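Local coordinates for protein separin (Saccharomyces cerevisiae, PDB 5U1T) that cleaves the MCD1/SCC1 subunit of cohesin at the onset of anaphase, as a caspase-like cysteine protease held inactive by securin for most of the cell cycle, at residues 1283-1288 and 1312-1317; 954-959 and 1050-1055; 53-58 and 98-103. All coordinates share one frame; numbering follows the deposited sequence.

Contact 1. Residues 1283-1288 and 1312-1317; sequences IKVEDW and YFVLDI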
ATOM      1  N   ILE A1283      65.063 -23.395   6.437  1.00 53.30           N
ATOM      2  CA  ILE A1283      63.873 -22.699   6.931  1.00 54.24           C
ATOM      3  C   ILE A1283      63.857 -22.652   8.451  1.00 51.72           C
ATOM      4  O   ILE A1283      63.864 -23.682   9.097  1.00 51.28           O
ATOM      5  CB  ILE A1283      62.579 -23.369   6.471  1.00 51.38           C
ATOM      6  CG1 ILE A1283      62.480 -23.339   4.966  1.00 45.42           C
ATOM      7  CG2 ILE A1283      61.382 -22.685   7.069  1.00 48.36           C
ATOM      8  CD1 ILE A1283      61.436 -24.287   4.468  1.00 51.35           C
ATOM      9  N   LYS A1284      63.813 -21.457   9.024  1.00 54.52           N
ATOM     10  CA  LYS A1284      63.781 -21.339  10.471  1.00 53.73           C
ATOM     11  C   LYS A1284      62.341 -21.182  10.963  1.00 58.25           C
ATOM     12  O   LYS A1284      61.557 -20.424  10.398  1.00 62.02           O
ATOM     13  CB  LYS A1284      64.670 -20.173  10.927  1.00 60.95           C
ATOM     14  CG  LYS A1284      66.188 -20.345  10.556  1.00 66.21           C
ATOM     15  CD  LYS A1284      67.037 -21.121  11.616  1.00 65.25           C
ATOM     16  CE  LYS A1284      68.531 -21.231  11.196  1.00 69.68           C
ATOM     17  NZ  LYS A1284      69.549 -21.373  12.335  1.00 73.82           N
ATOM     18  N   VAL A1285      61.998 -21.945  11.997  1.00 52.32           N
ATOM     19  CA  VAL A1285      60.657 -21.970  12.575  1.00 52.98           C
ATOM     20  C   VAL A1285      60.527 -20.906  13.654  1.00 52.50           C
ATOM     21  O   VAL A1285      61.482 -20.626  14.345  1.00 62.72           O
ATOM     22  CB  VAL A1285      60.356 -23.364  13.172  1.00 51.54           C
ATOM     23  CG1 VAL A1285      59.152 -23.327  14.025  1.00 50.56           C
ATOM     24  CG2 VAL A1285      60.168 -24.382  12.078  1.00 50.63           C
ATOM     25  N   GLU A1286      59.360 -20.295  13.785  1.00 58.31           N
ATOM     26  CA  GLU A1286      59.120 -19.291  14.830  1.00 55.88           C
ATOM     27  C   GLU A1286      59.307 -19.827  16.258  1.00 58.52           C
ATOM     28  O   GLU A1286      59.104 -21.012  16.518  1.00 58.41           O
ATOM     29  CB  GLU A1286      57.710 -18.725  14.670  1.00 56.71           C
ATOM     30  CG  GLU A1286      57.624 -17.566  13.709  1.00 63.50           C
ATOM     31  CD  GLU A1286      57.636 -16.228  14.431  1.00 63.96           C
ATOM     32  OE1 GLU A1286      56.927 -16.092  15.463  1.00 62.72           O
ATOM     33  OE2 GLU A1286      58.351 -15.312  13.965  1.00 70.27           O
ATOM     34  N   ASP A1287      59.679 -18.949  17.181  1.00 56.90           N
ATOM     35  CA  ASP A1287      59.981 -19.377  18.544  1.00 56.67           C
ATOM     36  C   ASP A1287      58.805 -20.045  19.235  1.00 61.07           C
ATOM     37  O   ASP A1287      58.998 -21.018  19.974  1.00 63.84           O
ATOM     38  CB  ASP A1287      60.434 -18.202  19.407  1.00 60.32           C
ATOM     39  CG  ASP A1287      61.868 -17.820  19.168  1.00 60.12           C
ATOM     40  OD1 ASP A1287      62.555 -18.527  18.407  1.00 65.24           O
ATOM     41  OD2 ASP A1287      62.312 -16.809  19.739  1.00 56.79           O
ATOM     42  N   TRP A1288      57.595 -19.533  19.011  1.00 55.75           N
ATOM     43  CA  TRP A1288      56.457 -20.009  19.782  1.00 55.25           C
ATOM     44  C   TRP A1288      56.142 -21.441  19.407  1.00 53.69           C
ATOM     45  O   TRP A1288      55.518 -22.155  20.182  1.00 56.36           O
ATOM     46  CB  TRP A1288      55.226 -19.123  19.585  1.00 51.77           C
ATOM     47  CG  TRP A1288      54.635 -19.168  18.210  1.00 52.54           C
ATOM     48  CD1 TRP A1288      54.932 -18.333  17.183  1.00 54.06           C
ATOM     49  CD2 TRP A1288      53.649 -20.092  17.708  1.00 50.60           C
ATOM     50  NE1 TRP A1288      54.198 -18.670  16.072  1.00 52.67           N
ATOM     51  CE2 TRP A1288      53.403 -19.745  16.362  1.00 51.86           C
ATOM     52  CE3 TRP A1288      52.949 -21.171  18.263  1.00 51.23           C
ATOM     53  CZ2 TRP A1288      52.482 -20.433  15.559  1.00 49.13           C
ATOM     54  CZ3 TRP A1288      52.034 -21.864  17.456  1.00 54.29           C
ATOM     55  CH2 TRP A1288      51.816 -21.489  16.120  1.00 53.08           C
ATOM     56  N   TYR A1312      54.978 -33.566  13.431  1.00 47.67           N
ATOM     57  CA  TYR A1312      54.172 -33.435  12.231  1.00 53.16           C
ATOM     58  C   TYR A1312      53.915 -31.986  11.868  1.00 52.06           C
ATOM     59  O   TYR A1312      53.995 -31.590  10.698  1.00 49.63           O
ATOM     60  CB  TYR A1312      52.844 -34.146  12.418  1.00 46.31           C
ATOM     61  CG  TYR A1312      52.974 -35.638  12.467  1.00 57.92           C
ATOM     62  CD1 TYR A1312      54.152 -36.266  12.074  1.00 50.68           C
ATOM     63  CD2 TYR A1312      51.908 -36.427  12.906  1.00 59.52           C
ATOM     64  CE1 TYR A1312      54.269 -37.636  12.117  1.00 59.61           C
ATOM     65  CE2 TYR A1312      52.007 -37.811  12.957  1.00 61.05           C
ATOM     66  CZ  TYR A1312      53.186 -38.413  12.560  1.00 67.18           C
ATOM     67  OH  TYR A1312      53.278 -39.798  12.609  1.00 73.82           O
ATOM     68  N   PHE A1313      53.604 -31.207  12.893  1.00 47.23           N
ATOM     69  CA  PHE A1313      53.344 -29.803  12.728  1.00 47.66           C
ATOM     70  C   PHE A1313      54.575 -29.100  12.175  1.00 50.33           C
ATOM     71  O   PHE A1313      54.485 -28.343  11.202  1.00 51.57           O
ATOM     72  CB  PHE A1313      52.907 -29.184  14.059  1.00 51.31           C
ATOM     73  CG  PHE A1313      52.594 -27.732  13.961  1.00 50.56           C
ATOM     74  CD1 PHE A1313      51.593 -27.287  13.097  1.00 55.63           C
ATOM     75  CD2 PHE A1313      53.294 -26.809  14.708  1.00 47.48           C
ATOM     76  CE1 PHE A1313      51.297 -25.936  12.982  1.00 53.67           C
ATOM     77  CE2 PHE A1313      53.007 -25.458  14.611  1.00 55.85           C
ATOM     78  CZ  PHE A1313      52.008 -25.016  13.738  1.00 56.83           C
ATOM     79  N   VAL A1314      55.731 -29.369  12.787  1.00 48.46           N
ATOM     80  CA  VAL A1314      56.964 -28.722  12.371  1.00 49.49           C
ATOM     81  C   VAL A1314      57.403 -29.202  10.971  1.00 51.55           C
ATOM     82  O   VAL A1314      57.750 -28.390  10.105  1.00 49.13           O
ATOM     83  CB  VAL A1314      58.081 -28.950  13.412  1.00 53.14           C
ATOM     84  CG1 VAL A1314      59.332 -28.198  13.017  1.00 46.86           C
ATOM     85  CG2 VAL A1314      57.602 -28.469  14.774  1.00 48.29           C
ATOM     86  N   LEU A1315      57.363 -30.510  10.747  1.00 47.31           N
ATOM     87  CA  LEU A1315      57.616 -31.050   9.424  1.00 44.47           C
ATOM     88  C   LEU A1315      56.709 -30.393   8.384  1.00 47.21           C
ATOM     89  O   LEU A1315      57.144 -30.064   7.282  1.00 47.21           O
ATOM     90  CB  LEU A1315      57.414 -32.562   9.413  1.00 45.16           C
ATOM     91  CG  LEU A1315      58.337 -33.395  10.292  1.00 49.14           C
ATOM     92  CD1 LEU A1315      58.165 -34.870  10.014  1.00 49.17           C
ATOM     93  CD2 LEU A1315      59.764 -32.977  10.087  1.00 54.17           C
ATOM     94  N   ASP A1316      55.445 -30.186   8.747  1.00 49.71           N
ATOM     95  CA  ASP A1316      54.513 -29.535   7.847  1.00 47.52           C
ATOM     96  C   ASP A1316      54.959 -28.103   7.551  1.00 47.94           C
ATOM     97  O   ASP A1316      54.957 -27.699   6.402  1.00 51.62           O
ATOM     98  CB  ASP A1316      53.098 -29.559   8.412  1.00 51.84           C
ATOM     99  CG  ASP A1316      52.356 -30.837   8.088  1.00 49.64           C
ATOM    100  OD1 ASP A1316      52.855 -31.650   7.291  1.00 48.42           O
ATOM    101  OD2 ASP A1316      51.251 -31.027   8.622  1.00 58.13           O
ATOM    102  N   ILE A1317      55.358 -27.340   8.561  1.00 46.76           N
ATOM    103  CA  ILE A1317      55.839 -25.982   8.317  1.00 42.24           C
ATOM    104  C   ILE A1317      56.968 -25.982   7.294  1.00 53.52           C
ATOM    105  O   ILE A1317      56.960 -25.194   6.346  1.00 60.24           O
ATOM    106  CB  ILE A1317      56.361 -25.293   9.586  1.00 54.55           C
ATOM    107  CG1 ILE A1317      55.275 -25.221  10.672  1.00 49.06           C
ATOM    108  CG2 ILE A1317      56.922 -23.906   9.241  1.00 51.04           C
ATOM    109  CD1 ILE A1317      55.673 -24.418  11.920  1.00 50.19           C
TER
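Val1285 meets Val1314 through CG2: its chi1 of 167° puts CG1 anti to the backbone N and CG2 anti to the carbonyl carbon, while on Val1314 a chi1 of -176° sets CG1 anti to N. On Val1285 this splits the two methyls between two partners. CG2 sits 4.0 Å from Val1314 CG1, and the two side chains cross at about a right angle. Val1285 CG1 instead reaches the end of Ile1317, 4.2 Å from its CD1. Val1285 thus bridges residues three apart on helix 1303-1320.

In the first turn of helix 1287-1294, Trp1288 makes the second touch. The far corner of its indole, CH2, comes within 4.3 Å of Phe1313 CZ, the rings meeting obliquely. The indole nitrogen is engaged outside the two segments: Trp1288 NE1 is hydrogen-bonded to Pro963 O. Val1289, the next residue, touches Phe1313, Val1314 and Ile1317, so helix 1287-1294 continues the same packing.

The element being docked is the short run leading into helix 1287-1294, with Glu1286 at the N-cap position. Backbone hydrogen bonds between Lys1284 and Leu966 and between Glu1286 and Ser964 also hold this run, and Val1285 N is hydrogen-bonded to Tyr1263 OH. The whole lies within the peptidase C50 family region, away from the probable catalytic cysteine.

No hydrogen bond or charge pair crosses between the two segments. Methyl groups and ring carbons alone make the join, which implies that shape and the exclusion of water hold it, while the backbone of 1283-1288 and the indole NE1 find polar partners in neighbouring elements.

Contact 2. Residues 954-959 and 1050-1055; sequences GMFEST and LTILSN
Met955 reaches across to Ile1052 and Asn1055 from a type I beta turn, Met955 to Ser958, that follows on helix 950-955; the target is the C-terminal end of helix 1036-1054. From CB the side chain runs fully extended, CG being anti to the backbone N (chi1 -173°), and CB and CG serve mainly to span the gap. SD is the first atom to come near the other side, about 4.3 Å from Ile1052 CG2. The terminal methyl does most of the touching. Met955 CE lies 3.9 Å from that same Ile1052 CG2, rests close to the carbonyl oxygen of Ile1052, and comes up to Asn1055 CB at 3.5 Å.

Phe956 supplies the second touch. Its ring presents an edge to Ile1052, with Phe956 CE1 3.6 Å from Ile1052 CD1, so the isoleucine is met on both branches: CG2 by the methionine and CD1 by the phenylalanine. Leu960 and Leu1019 also pack on Ile1052, while Phe1320 of helix 1303-1320 touches Met955.

This is structural packing that joins the two helix ends beside strand 960-962, away from the probable catalytic cysteine. Asn1055 also ties into that strand through a hydrogen bond from ND2 to Gly961 O. The same ND2 binds Thr1051 O at 2.8 Å, almost straight at 178°, while Asn1055 N approaches that oxygen from the opposite face of its carbonyl plane.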
ATOM      1  N   GLY A 954      46.779 -31.818   0.855  1.00 57.48           N
ATOM      2  CA  GLY A 954      47.302 -32.236   2.137  1.00 53.82           C
ATOM      3  C   GLY A 954      47.435 -31.072   3.093  1.00 54.90           C
ATOM      4  O   GLY A 954      47.166 -31.197   4.279  1.00 53.75           O
ATOM      5  N   MET A 955      47.774 -29.932   2.564  1.00 56.87           N
ATOM      6  CA  MET A 955      47.907 -28.768   3.368  1.00 54.13           C
ATOM      7  C   MET A 955      46.594 -28.357   3.966  1.00 58.87           C
ATOM      8  O   MET A 955      46.559 -27.883   5.061  1.00 62.39           O
ATOM      9  CB  MET A 955      48.429 -27.662   2.506  1.00 57.09           C
ATOM     10  CG  MET A 955      48.767 -26.411   3.248  1.00 49.42           C
ATOM     11  SD  MET A 955      49.349 -25.274   2.036  1.00 57.43           S
ATOM     12  CE  MET A 955      49.794 -23.951   3.098  1.00 49.90           C
ATOM     13  N   PHE A 956      45.506 -28.539   3.246  1.00 61.48           N
ATOM     14  CA  PHE A 956      44.183 -28.143   3.769  1.00 63.78           C
ATOM     15  C   PHE A 956      43.687 -29.118   4.828  1.00 61.04           C
ATOM     16  O   PHE A 956      42.730 -28.826   5.540  1.00 73.77           O
ATOM     17  CB  PHE A 956      43.127 -28.029   2.653  1.00 62.18           C
ATOM     18  CG  PHE A 956      43.481 -27.040   1.578  1.00 59.05           C
ATOM     19  CD1 PHE A 956      44.323 -25.968   1.841  1.00 64.55           C
ATOM     20  CD2 PHE A 956      43.004 -27.195   0.297  1.00 63.65           C
ATOM     21  CE1 PHE A 956      44.672 -25.062   0.842  1.00 64.11           C
ATOM     22  CE2 PHE A 956      43.358 -26.292  -0.714  1.00 71.18           C
ATOM     23  CZ  PHE A 956      44.191 -25.226  -0.437  1.00 65.30           C
ATOM     24  N   GLU A 957      44.339 -30.268   4.920  1.00 60.94           N
ATOM     25  CA  GLU A 957      44.024 -31.269   5.925  1.00 61.23           C
ATOM     26  C   GLU A 957      45.062 -31.287   7.041  1.00 66.77           C
ATOM     27  O   GLU A 957      45.267 -32.306   7.712  1.00 69.27           O
ATOM     28  CB  GLU A 957      43.950 -32.644   5.276  1.00 66.01           C
ATOM     29  CG  GLU A 957      42.751 -32.821   4.360  1.00 76.58           C
ATOM     30  CD  GLU A 957      42.920 -34.011   3.441  1.00 84.61           C
ATOM     31  OE1 GLU A 957      43.791 -34.870   3.755  1.00 81.74           O
ATOM     32  OE2 GLU A 957      42.199 -34.064   2.397  1.00 86.59           O
ATOM     33  N   SER A 958      45.741 -30.163   7.221  1.00 64.11           N
ATOM     34  CA  SER A 958      46.806 -30.070   8.194  1.00 57.23           C
ATOM     35  C   SER A 958      46.556 -28.896   9.089  1.00 55.58           C
ATOM     36  O   SER A 958      46.006 -27.881   8.648  1.00 59.50           O
ATOM     37  CB  SER A 958      48.166 -29.910   7.514  1.00 56.69           C
ATOM     38  OG  SER A 958      48.712 -31.164   7.185  1.00 57.08           O
ATOM     39  N   THR A 959      46.918 -29.079  10.345  1.00 53.68           N
ATOM     40  CA  THR A 959      47.069 -28.010  11.284  1.00 51.78           C
ATOM     41  C   THR A 959      47.974 -26.976  10.705  1.00 53.85           C
ATOM     42  O   THR A 959      49.085 -27.246  10.356  1.00 53.26           O
ATOM     43  CB  THR A 959      47.668 -28.504  12.586  1.00 53.62           C
ATOM     44  OG1 THR A 959      46.709 -29.288  13.284  1.00 60.18           O
ATOM     45  CG2 THR A 959      48.028 -27.355  13.436  1.00 52.00           C
ATOM     46  N   LEU A1050      45.300 -15.649   4.158  1.00 51.73           N
ATOM     47  CA  LEU A1050      46.552 -15.184   4.746  1.00 50.22           C
ATOM     48  C   LEU A1050      47.365 -16.365   5.266  1.00 53.65           C
ATOM     49  O   LEU A1050      48.580 -16.437   5.085  1.00 53.25           O
ATOM     50  CB  LEU A1050      46.281 -14.199   5.874  1.00 50.58           C
ATOM     51  CG  LEU A1050      47.577 -13.586   6.384  1.00 52.48           C
ATOM     52  CD1 LEU A1050      48.252 -12.808   5.271  1.00 43.43           C
ATOM     53  CD2 LEU A1050      47.350 -12.728   7.619  1.00 52.11           C
ATOM     54  N   THR A1051      46.672 -17.297   5.902  1.00 53.49           N
ATOM     55  CA  THR A1051      47.299 -18.474   6.461  1.00 50.96           C
ATOM     56  C   THR A1051      47.923 -19.340   5.370  1.00 53.93           C
ATOM     57  O   THR A1051      49.086 -19.713   5.482  1.00 55.62           O
ATOM     58  CB  THR A1051      46.293 -19.282   7.276  1.00 49.85           C
ATOM     59  OG1 THR A1051      45.786 -18.457   8.328  1.00 51.20           O
ATOM     60  CG2 THR A1051      46.941 -20.506   7.876  1.00 56.04           C
ATOM     61  N   ILE A1052      47.172 -19.653   4.314  1.00 52.64           N
ATOM     62  CA  ILE A1052      47.759 -20.405   3.202  1.00 51.75           C
ATOM     63  C   ILE A1052      48.951 -19.671   2.619  1.00 54.63           C
ATOM     64  O   ILE A1052      50.007 -20.255   2.421  1.00 55.08           O
ATOM     65  CB  ILE A1052      46.794 -20.656   2.058  1.00 52.16           C
ATOM     66  CG1 ILE A1052      45.454 -21.190   2.565  1.00 51.10           C
ATOM     67  CG2 ILE A1052      47.431 -21.604   1.067  1.00 51.27           C
ATOM     68  CD1 ILE A1052      45.553 -22.496   3.235  1.00 55.54           C
ATOM     69  N   LEU A1053      48.783 -18.385   2.356  1.00 54.18           N
ATOM     70  CA  LEU A1053      49.856 -17.601   1.761  1.00 55.24           C
ATOM     71  C   LEU A1053      51.159 -17.635   2.562  1.00 52.62           C
ATOM     72  O   LEU A1053      52.235 -17.795   1.988  1.00 55.40           O
ATOM     73  CB  LEU A1053      49.406 -16.155   1.577  1.00 50.94           C
ATOM     74  CG  LEU A1053      49.154 -15.814   0.121  1.00 55.44           C
ATOM     75  CD1 LEU A1053      48.417 -14.496   0.028  1.00 57.59           C
ATOM     76  CD2 LEU A1053      50.461 -15.737  -0.615  1.00 53.11           C
ATOM     77  N   SER A1054      51.050 -17.481   3.877  1.00 51.60           N
ATOM     78  CA  SER A1054      52.216 -17.339   4.738  1.00 55.07           C
ATOM     79  C   SER A1054      52.951 -18.652   4.953  1.00 54.02           C
ATOM     80  O   SER A1054      54.137 -18.654   5.251  1.00 51.95           O
ATOM     81  CB  SER A1054      51.801 -16.790   6.073  1.00 52.28           C
ATOM     82  OG  SER A1054      50.736 -17.593   6.529  1.00 55.88           O
ATOM     83  N   ASN A1055      52.235 -19.760   4.810  1.00 51.55           N
ATOM     84  CA  ASN A1055      52.853 -21.067   4.892  1.00 50.23           C
ATOM     85  C   ASN A1055      53.534 -21.495   3.588  1.00 51.88           C
ATOM     86  O   ASN A1055      54.196 -22.525   3.543  1.00 53.11           O
ATOM     87  CB  ASN A1055      51.811 -22.106   5.295  1.00 52.60           C
ATOM     88  CG  ASN A1055      51.562 -22.123   6.775  1.00 50.39           C
ATOM     89  OD1 ASN A1055      52.233 -22.837   7.515  1.00 59.90           O
ATOM     90  ND2 ASN A1055      50.606 -21.328   7.228  1.00 52.66           N
TER

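Contact 3. Residues 53-58 and 98-103; sequences HSLNSI and IIFLFN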
ATOM      1  N   HIS A  53     -53.120  -1.312 -25.495  1.00 61.10           N
ATOM      2  CA  HIS A  53     -52.343  -2.094 -24.573  1.00 54.81           C
ATOM      3  C   HIS A  53     -50.962  -2.345 -25.166  1.00 63.22           C
ATOM      4  O   HIS A  53     -49.942  -2.018 -24.544  1.00 60.51           O
ATOM      5  CB  HIS A  53     -53.045  -3.403 -24.266  1.00 54.14           C
ATOM      6  CG  HIS A  53     -52.387  -4.171 -23.177  1.00 65.32           C
ATOM      7  ND1 HIS A  53     -52.674  -3.958 -21.845  1.00 65.06           N
ATOM      8  CD2 HIS A  53     -51.406  -5.106 -23.212  1.00 60.99           C
ATOM      9  CE1 HIS A  53     -51.917  -4.753 -21.108  1.00 64.24           C
ATOM     10  NE2 HIS A  53     -51.135  -5.452 -21.912  1.00 72.58           N
ATOM     11  N   SER A  54     -50.932  -2.910 -26.376  1.00 58.61           N
ATOM     12  CA  SER A  54     -49.680  -3.116 -27.084  1.00 52.31           C
ATOM     13  C   SER A  54     -48.927  -1.811 -27.238  1.00 56.81           C
ATOM     14  O   SER A  54     -47.726  -1.772 -27.051  1.00 58.85           O
ATOM     15  CB  SER A  54     -49.927  -3.740 -28.439  1.00 49.89           C
ATOM     16  OG  SER A  54     -50.686  -4.921 -28.294  1.00 62.25           O
ATOM     17  N   LEU A  55     -49.628  -0.735 -27.553  1.00 55.12           N
ATOM     18  CA  LEU A  55     -48.988   0.571 -27.670  1.00 53.29           C
ATOM     19  C   LEU A  55     -48.365   1.061 -26.357  1.00 53.94           C
ATOM     20  O   LEU A  55     -47.190   1.413 -26.305  1.00 55.80           O
ATOM     21  CB  LEU A  55     -49.995   1.601 -28.182  1.00 54.38           C
ATOM     22  CG  LEU A  55     -50.131   1.656 -29.705  1.00 58.50           C
ATOM     23  CD1 LEU A  55     -51.257   2.610 -30.149  1.00 53.10           C
ATOM     24  CD2 LEU A  55     -48.764   2.043 -30.296  1.00 48.10           C
ATOM     25  N   ASN A  56     -49.156   1.105 -25.295  1.00 54.65           N
ATOM     26  CA  ASN A  56     -48.639   1.558 -24.028  1.00 50.48           C
ATOM     27  C   ASN A  56     -47.525   0.651 -23.499  1.00 55.20           C
ATOM     28  O   ASN A  56     -46.602   1.101 -22.826  1.00 53.64           O
ATOM     29  CB  ASN A  56     -49.748   1.629 -22.997  1.00 47.99           C
ATOM     30  CG  ASN A  56     -49.225   2.017 -21.643  1.00 51.35           C
ATOM     31  OD1 ASN A  56     -48.879   1.161 -20.833  1.00 48.62           O
ATOM     32  ND2 ASN A  56     -49.117   3.316 -21.406  1.00 52.23           N
ATOM     33  N   SER A  57     -47.638  -0.637 -23.792  1.00 53.10           N
ATOM     34  CA  SER A  57     -46.648  -1.593 -23.372  1.00 49.64           C
ATOM     35  C   SER A  57     -45.300  -1.267 -24.035  1.00 53.12           C
ATOM     36  O   SER A  57     -44.265  -1.228 -23.374  1.00 52.52           O
ATOM     37  CB  SER A  57     -47.135  -2.994 -23.706  1.00 51.48           C
ATOM     38  OG  SER A  57     -46.109  -3.933 -23.548  1.00 61.51           O
ATOM     39  N   ILE A  58     -45.329  -0.973 -25.331  1.00 54.10           N
ATOM     40  CA  ILE A  58     -44.127  -0.658 -26.098  1.00 52.27           C
ATOM     41  C   ILE A  58     -43.554   0.727 -25.755  1.00 53.68           C
ATOM     42  O   ILE A  58     -42.343   0.868 -25.583  1.00 52.79           O
ATOM     43  CB  ILE A  58     -44.393  -0.729 -27.627  1.00 51.20           C
ATOM     44  CG1 ILE A  58     -44.882  -2.123 -28.035  1.00 59.06           C
ATOM     45  CG2 ILE A  58     -43.130  -0.440 -28.389  1.00 59.86           C
ATOM     46  CD1 ILE A  58     -45.710  -2.157 -29.358  1.00 64.05           C
ATOM     47  N   ILE A  98     -55.061  10.533 -30.477  1.00 53.23           N
ATOM     48  CA  ILE A  98     -54.096  11.617 -30.638  1.00 48.27           C
ATOM     49  C   ILE A  98     -53.527  12.014 -29.280  1.00 54.55           C
ATOM     50  O   ILE A  98     -52.306  12.064 -29.070  1.00 53.72           O
ATOM     51  CB  ILE A  98     -54.749  12.857 -31.319  1.00 48.84           C
ATOM     52  CG1 ILE A  98     -54.969  12.609 -32.820  1.00 52.29           C
ATOM     53  CG2 ILE A  98     -53.950  14.128 -31.063  1.00 49.68           C
ATOM     54  CD1 ILE A  98     -55.315  13.852 -33.608  1.00 50.22           C
ATOM     55  N   ILE A  99     -54.439  12.302 -28.358  1.00 56.71           N
ATOM     56  CA  ILE A  99     -54.098  12.606 -26.972  1.00 59.48           C
ATOM     57  C   ILE A  99     -53.233  11.495 -26.323  1.00 51.53           C
ATOM     58  O   ILE A  99     -52.230  11.792 -25.682  1.00 48.77           O
ATOM     59  CB  ILE A  99     -55.400  12.866 -26.177  1.00 49.73           C
ATOM     60  CG1 ILE A  99     -55.976  14.199 -26.641  1.00 58.31           C
ATOM     61  CG2 ILE A  99     -55.158  12.867 -24.675  1.00 48.13           C
ATOM     62  CD1 ILE A  99     -57.426  14.446 -26.233  1.00 61.81           C
ATOM     63  N   PHE A 100     -53.621  10.239 -26.538  1.00 46.41           N
ATOM     64  CA  PHE A 100     -52.889   9.070 -26.065  1.00 46.40           C
ATOM     65  C   PHE A 100     -51.461   9.053 -26.612  1.00 53.94           C
ATOM     66  O   PHE A 100     -50.507   8.903 -25.854  1.00 49.93           O
ATOM     67  CB  PHE A 100     -53.649   7.807 -26.468  1.00 44.82           C
ATOM     68  CG  PHE A 100     -52.998   6.516 -26.047  1.00 52.02           C
ATOM     69  CD1 PHE A 100     -52.415   6.376 -24.796  1.00 51.19           C
ATOM     70  CD2 PHE A 100     -53.018   5.408 -26.903  1.00 52.70           C
ATOM     71  CE1 PHE A 100     -51.825   5.153 -24.409  1.00 49.88           C
ATOM     72  CE2 PHE A 100     -52.443   4.188 -26.523  1.00 54.23           C
ATOM     73  CZ  PHE A 100     -51.842   4.062 -25.274  1.00 47.44           C
ATOM     74  N   LEU A 101     -51.328   9.246 -27.924  1.00 52.71           N
ATOM     75  CA  LEU A 101     -50.033   9.286 -28.587  1.00 51.03           C
ATOM     76  C   LEU A 101     -49.137  10.358 -27.955  1.00 55.99           C
ATOM     77  O   LEU A 101     -47.927  10.138 -27.706  1.00 56.30           O
ATOM     78  CB  LEU A 101     -50.210   9.544 -30.097  1.00 48.16           C
ATOM     79  CG  LEU A 101     -48.960   9.519 -30.998  1.00 54.68           C
ATOM     80  CD1 LEU A 101     -49.307   9.125 -32.431  1.00 46.83           C
ATOM     81  CD2 LEU A 101     -48.192  10.855 -30.984  1.00 49.02           C
ATOM     82  N   PHE A 102     -49.736  11.516 -27.701  1.00 50.85           N
ATOM     83  CA  PHE A 102     -48.996  12.644 -27.174  1.00 47.78           C
ATOM     84  C   PHE A 102     -48.585  12.415 -25.727  1.00 48.95           C
ATOM     85  O   PHE A 102     -47.454  12.705 -25.350  1.00 48.34           O
ATOM     86  CB  PHE A 102     -49.810  13.908 -27.268  1.00 44.59           C
ATOM     87  CG  PHE A 102     -49.074  15.131 -26.844  1.00 41.81           C
ATOM     88  CD1 PHE A 102     -48.330  15.851 -27.755  1.00 47.11           C
ATOM     89  CD2 PHE A 102     -49.140  15.582 -25.535  1.00 42.07           C
ATOM     90  CE1 PHE A 102     -47.662  16.994 -27.372  1.00 44.63           C
ATOM     91  CE2 PHE A 102     -48.474  16.729 -25.142  1.00 45.53           C
ATOM     92  CZ  PHE A 102     -47.733  17.435 -26.062  1.00 42.50           C
ATOM     93  N   ASN A 103     -49.509  11.891 -24.929  1.00 48.66           N
ATOM     94  CA  ASN A 103     -49.264  11.703 -23.512  1.00 51.61           C
ATOM     95  C   ASN A 103     -48.160  10.679 -23.251  1.00 52.55           C
ATOM     96  O   ASN A 103     -47.414  10.801 -22.298  1.00 47.13           O
ATOM     97  CB  ASN A 103     -50.549  11.298 -22.804  1.00 47.19           C
ATOM     98  CG  ASN A 103     -51.455  12.470 -22.556  1.00 48.94           C
ATOM     99  OD1 ASN A 103     -51.036  13.627 -22.628  1.00 50.83           O
ATOM    100  ND2 ASN A 103     -52.705  12.185 -22.269  1.00 48.58           N
TER
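Helix against helix, near the start of the all-helical N-terminal part of separase, Leu55 and Asn56 of helix 48-64 receive Phe100 from helix 91-103. The helices lie at an ordinary packing distance, Leu55 CA and Leu101 CA being 8.8 Å apart, and Phe100 fills the interval between these turns. Its CB already points toward the other segment, and CG, anti to the backbone N (chi1 180°), carries the ring on until CE2 and CZ meet Leu55 and Asn56.

Two neighbouring ring carbons then find two neighbouring residues. CE2 of Phe100 lies 3.9 Å from Leu55 CB and 4.1 Å from Leu55 CD1, coming in obliquely. CZ of Phe100 is 3.9 Å from Asn56 CB, which sits in the plane of the ring at its edge; the backbone N of Asn56 is close by. Asn56 therefore offers its aliphatic carbon to the ring, while its amide ND2 makes a weak hydrogen bond to Glu104 OE2.

Helix 69-87 packs alongside. Its His78 ring meets that of Phe100 with the planes at about 70°, and also touches Leu55 and Leu101. With an alanine in place of Phe100, Leu55 CB and Asn56 CB would probably lose the ring carbons that pack on them, and the His78 ring its partner here.

Between the two segments the contact is mainly carbon against carbon, of modest extent, and no hydrogen bond crosses. The pairing of these helices here therefore rests on the bulk of one ring in a partly buried setting.

How the contacts relate
Contacts 1 and 2 are buried neighbours in the C-terminal half, their centres about 13 Å apart, and they touch directly: Ser958 OG and Asp1316 OD2 are probably hydrogen-bonded at 2.9 Å, while Thr959 CG2 packs on Phe1313 CD1. Helix 1303-1320 serves both, as a segment of contact 1 and through Phe1320 beside contact 2. Contact 3 belongs to the other end of this elongated molecule, its centre about 119 Å from that of contact 1, and is only partly buried. All three are mainly apolar across their segments, but contact 1 pairs branched aliphatics and two rings, contact 2 relies on an extended methionine and a phenylalanine edge at one isoleucine, and contact 3 on a single phenylalanine against helix 48-64.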